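Local coordinates for protein yeast Cdc13 OB4 (Candida glabrata, PDB 3RMH) that forms the C-terminal OB-fold dimerization domain of the telomere protein Cdc13, which as a whole probably binds DNA, at residues B[76-79]-B[80-84]; B[120-124]-B[125-129]. The protein carries 2 engineered substitutions. One frame throughout, in Å; residues are numbered along the deposited sequence.

Contact 1 (B[76-79]-B[80-84]); sequences EEVQ and NFLGD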
# COMPACT_ATOMS: atom_id res chain seq x y z
N GLU B 76 -14.78 -13.59 7.31
CA GLU B 76 -14.36 -14.57 8.30
C GLU B 76 -13.13 -14.13 9.09
O GLU B 76 -13.10 -14.24 10.32
CB GLU B 76 -14.10 -15.92 7.63
CG GLU B 76 -14.33 -17.10 8.55
CD GLU B 76 -15.81 -17.37 8.81
OE1 GLU B 76 -16.66 -16.61 8.30
OE2 GLU B 76 -16.12 -18.35 9.53
N GLU B 77 -12.11 -13.64 8.38
CA GLU B 77 -10.89 -13.14 9.02
C GLU B 77 -11.17 -11.91 9.89
O GLU B 77 -10.62 -11.78 10.99
CB GLU B 77 -9.85 -12.80 7.97
CG GLU B 77 -9.20 -13.99 7.30
CD GLU B 77 -8.20 -13.57 6.24
OE1 GLU B 77 -7.65 -12.45 6.35
OE2 GLU B 77 -7.98 -14.35 5.28
N VAL B 78 -12.00 -11.01 9.39
CA VAL B 78 -12.39 -9.83 10.14
C VAL B 78 -13.12 -10.20 11.43
O VAL B 78 -12.83 -9.66 12.51
CB VAL B 78 -13.23 -8.86 9.29
CG1 VAL B 78 -13.73 -7.70 10.14
CG2 VAL B 78 -12.41 -8.35 8.12
N GLN B 79 -14.06 -11.13 11.33
CA GLN B 79 -14.79 -11.56 12.51
C GLN B 79 -13.88 -12.29 13.49
O GLN B 79 -14.00 -12.12 14.70
CB GLN B 79 -16.00 -12.42 12.14
CG GLN B 79 -17.13 -11.62 11.50
CD GLN B 79 -17.56 -10.45 12.37
OE1 GLN B 79 -17.96 -10.63 13.52
NE2 GLN B 79 -17.48 -9.24 11.82
N ASN B 80 -12.96 -13.10 12.99
CA ASN B 80 -12.00 -13.75 13.88
C ASN B 80 -11.16 -12.71 14.59
O ASN B 80 -10.86 -12.83 15.79
CB ASN B 80 -11.10 -14.73 13.12
CG ASN B 80 -11.88 -15.91 12.53
OD1 ASN B 80 -12.97 -16.23 12.99
ND2 ASN B 80 -11.30 -16.54 11.51
N PHE B 81 -10.76 -11.67 13.87
CA PHE B 81 -9.99 -10.59 14.47
C PHE B 81 -10.77 -9.86 15.57
O PHE B 81 -10.23 -9.54 16.63
CB PHE B 81 -9.51 -9.58 13.42
CG PHE B 81 -8.87 -8.35 14.02
CD1 PHE B 81 -9.61 -7.19 14.24
CD2 PHE B 81 -7.53 -8.35 14.38
CE1 PHE B 81 -9.02 -6.06 14.81
CE2 PHE B 81 -6.93 -7.22 14.93
CZ PHE B 81 -7.68 -6.07 15.14
N LEU B 82 -12.05 -9.59 15.33
CA LEU B 82 -12.86 -8.81 16.27
C LEU B 82 -13.35 -9.61 17.47
O LEU B 82 -13.41 -9.09 18.59
CB LEU B 82 -14.07 -8.20 15.57
CG LEU B 82 -13.84 -7.25 14.39
CD1 LEU B 82 -15.13 -7.10 13.59
CD2 LEU B 82 -13.30 -5.89 14.84
N GLY B 83 -13.75 -10.85 17.25
CA GLY B 83 -14.45 -11.59 18.29
C GLY B 83 -15.76 -10.88 18.60
O GLY B 83 -16.53 -10.58 17.69
N ASP B 84 -16.01 -10.61 19.89
CA ASP B 84 -17.25 -9.99 20.33
C ASP B 84 -17.16 -8.47 20.36
O ASP B 84 -17.67 -7.82 21.27
CB ASP B 84 -17.63 -10.48 21.74
CG ASP B 84 -18.20 -11.88 21.74
OD1 ASP B 84 -19.01 -12.20 20.84
OD2 ASP B 84 -17.84 -12.67 22.64
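Val78 and Leu82 lie side by side, one turn apart, on the buried face of helix 75-82. CG1 of Val78 meets CD1 of Leu82 at 3.8 Å, and the two side chains point the same way. Val78 CG1 is anti to the backbone N (chi1 175°), which sends this methyl along the helix toward Leu82. The Val78 carbonyl O is closely packed by Leu82. It takes the N-H of Leu82 at 2.9 Å, and Leu82 CG sits 3.2 Å from the same Val78 O. Phe81 also belongs to the buried face. Its N bonds to Glu77 O, and its ring turns away from this turn of helix. Glu77 OE1 accepts from Thr73 N and ties the helix start to the end of strand 68-73.

The other face is looser and open to solvent. Here the side chains of Glu76, Gln79 and Asn80 are exposed. Asn80 CG, beside the backbone N (chi1 -65°), leans on Glu76 O at 3.0 Å. The amide makes no hydrogen bond to that oxygen; Asn80 N does. Gln79 bends at chi2 and brings NE2 to 3.6 Å from Leu82 CD1, the two side chains crossing at a slant. The last bond runs from Gly83 N to Gln79 O at 2.9 Å. Gly83 then leaves the helix with positive phi (62°). This is the helix between the third and fourth strands of an OB fold, packed on strand 68-73 where Phe81 and Glu77 touch Ile72.

Contact 2 (B[120-124]-B[125-129]); sequences IECTI and QELRL
Thr123 is the N-cap of helix 124-134 and takes the backbone N-H of Glu126 on its OG1, at 3.0 Å. The N-H...O angle is 157°. A chi1 of 70° places OG1 between the backbone N and the carbonyl carbon and turns it to the first turn of the helix. OG1 also touches the Glu126 side chain, with CB of Glu126 at 3.3 Å, and the two side chains cross at about a right angle. Glu126 then bends at chi2, and its OE1 accepts from Gln130 NE2, one turn on. Thr123 O receives the N-H of Leu127, so the hydroxyl and the carbonyl of Thr123 both hold the first turn. Thr123 N is buried without a partner in the model, so the reciprocal bond of a capping box is absent.

Ile124 divides its two branches between two neighbours. CG1, anti to the backbone N (chi1 -175°), lies over one face of the Arg128 guanidinium, offset toward its rim and 3.7 Å from Arg128 NE. The arginine chain is extended from CG to NE, and its NH1 forms a salt bridge with Glu85. CG2 of Ile124 is covered by the bent Gln125 side chain, whose OE1 comes to 3.5 Å from this methyl. Gln125 NE2 donates to Leu82 O. Farther back, Cys122 SG makes a looser contact with Leu127 CD1 at 4.0 Å.

The turn follows strand 115-119 and opens the C-terminal helix. Cys122, Ile124 and Leu127 all touch Phe81 of helix 75-82, while Cys122 also rests on Leu102 and Leu127 on Ser100, both of strand 99-108.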
# COMPACT_ATOMS: atom_id res chain seq x y z
N ILE B 120 -1.17 -13.69 11.58
CA ILE B 120 -1.67 -14.98 12.03
C ILE B 120 -2.19 -14.91 13.46
O ILE B 120 -1.49 -14.44 14.34
CB ILE B 120 -0.54 -16.01 12.02
CG1 ILE B 120 -0.01 -16.19 10.59
CG2 ILE B 120 -1.02 -17.34 12.61
CD1 ILE B 120 1.38 -16.76 10.53
N GLU B 121 -3.40 -15.42 13.68
CA GLU B 121 -3.97 -15.51 15.02
C GLU B 121 -3.94 -14.14 15.70
O GLU B 121 -3.70 -14.02 16.90
CB GLU B 121 -3.23 -16.54 15.87
CG GLU B 121 -3.50 -17.99 15.48
CD GLU B 121 -2.56 -18.97 16.16
OE1 GLU B 121 -1.87 -18.57 17.12
OE2 GLU B 121 -2.51 -20.14 15.73
N CYS B 122 -4.16 -13.10 14.91
CA CYS B 122 -4.16 -11.74 15.42
C CYS B 122 -5.60 -11.38 15.81
O CYS B 122 -6.52 -11.57 15.01
CB CYS B 122 -3.64 -10.80 14.35
SG CYS B 122 -3.51 -9.08 14.84
N THR B 123 -5.80 -10.90 17.03
CA THR B 123 -7.12 -10.47 17.46
C THR B 123 -7.02 -9.14 18.20
O THR B 123 -5.96 -8.80 18.72
CB THR B 123 -7.83 -11.50 18.38
OG1 THR B 123 -7.17 -11.55 19.66
CG2 THR B 123 -7.86 -12.90 17.75
N ILE B 124 -8.12 -8.39 18.24
CA ILE B 124 -8.09 -7.10 18.96
C ILE B 124 -7.89 -7.32 20.47
O ILE B 124 -7.21 -6.53 21.14
CB ILE B 124 -9.34 -6.24 18.69
CG1 ILE B 124 -9.21 -4.86 19.35
CG2 ILE B 124 -10.62 -6.94 19.17
CD1 ILE B 124 -8.15 -3.97 18.71
N GLN B 125 -8.47 -8.39 21.01
CA GLN B 125 -8.27 -8.71 22.42
C GLN B 125 -6.80 -8.98 22.72
O GLN B 125 -6.27 -8.51 23.72
CB GLN B 125 -9.13 -9.90 22.87
CG GLN B 125 -10.62 -9.64 22.84
CD GLN B 125 -11.23 -9.79 21.45
OE1 GLN B 125 -10.55 -10.19 20.49
NE2 GLN B 125 -12.51 -9.47 21.33
N GLU B 126 -6.14 -9.74 21.86
CA GLU B 126 -4.73 -10.03 22.07
C GLU B 126 -3.84 -8.78 21.96
O GLU B 126 -2.89 -8.64 22.72
CB GLU B 126 -4.25 -11.12 21.12
CG GLU B 126 -3.05 -11.87 21.64
CD GLU B 126 -1.77 -11.12 21.39
OE1 GLU B 126 -1.74 -10.35 20.41
OE2 GLU B 126 -0.80 -11.31 22.16
N LEU B 127 -4.12 -7.89 21.01
CA LEU B 127 -3.34 -6.66 20.88
C LEU B 127 -3.56 -5.79 22.11
O LEU B 127 -2.64 -5.11 22.57
CB LEU B 127 -3.73 -5.88 19.61
CG LEU B 127 -3.31 -6.50 18.27
CD1 LEU B 127 -3.92 -5.76 17.09
CD2 LEU B 127 -1.79 -6.56 18.16
N ARG B 128 -4.78 -5.80 22.62
CA ARG B 128 -5.09 -5.03 23.83
C ARG B 128 -4.32 -5.58 25.02
O ARG B 128 -3.86 -4.81 25.88
CB ARG B 128 -6.59 -5.09 24.13
CG ARG B 128 -7.44 -4.12 23.33
CD ARG B 128 -8.92 -4.38 23.53
NE ARG B 128 -9.74 -3.46 22.75
CZ ARG B 128 -11.02 -3.65 22.49
NH1 ARG B 128 -11.64 -4.73 22.95
NH2 ARG B 128 -11.69 -2.76 21.77
N LEU B 129 -4.17 -6.90 25.07
CA LEU B 129 -3.42 -7.54 26.14
C LEU B 129 -1.95 -7.17 26.04
O LEU B 129 -1.31 -6.88 27.05
CB LEU B 129 -3.60 -9.06 26.10
CG LEU B 129 -3.06 -9.87 27.29
CD1 LEU B 129 -3.62 -9.31 28.60
CD2 LEU B 129 -3.39 -11.34 27.13

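After strand 9-11 and helix 16-19 come strands 28-42, 46-52 and 68-73. Contact 1 follows on helix 75-82. The chain then passes through a loop and strands 99-108 and 115-119 before contact 2 opens helix 124-134. Contact 1 lies within one helix and its end. Contact 2 joins the end of a loop to the first turn of a helix. Neither closes a long loop, and the two stand in series, neither nesting nor crossing. Their centres lie about 10 Å apart. Besides the Gln125 amide, a probable hydrogen bond joins them, Phe81 O with Ile124 N at 2.9 Å. The end of helix 75-82 thus meets the loop after strand 115-119 and the start of helix 124-134.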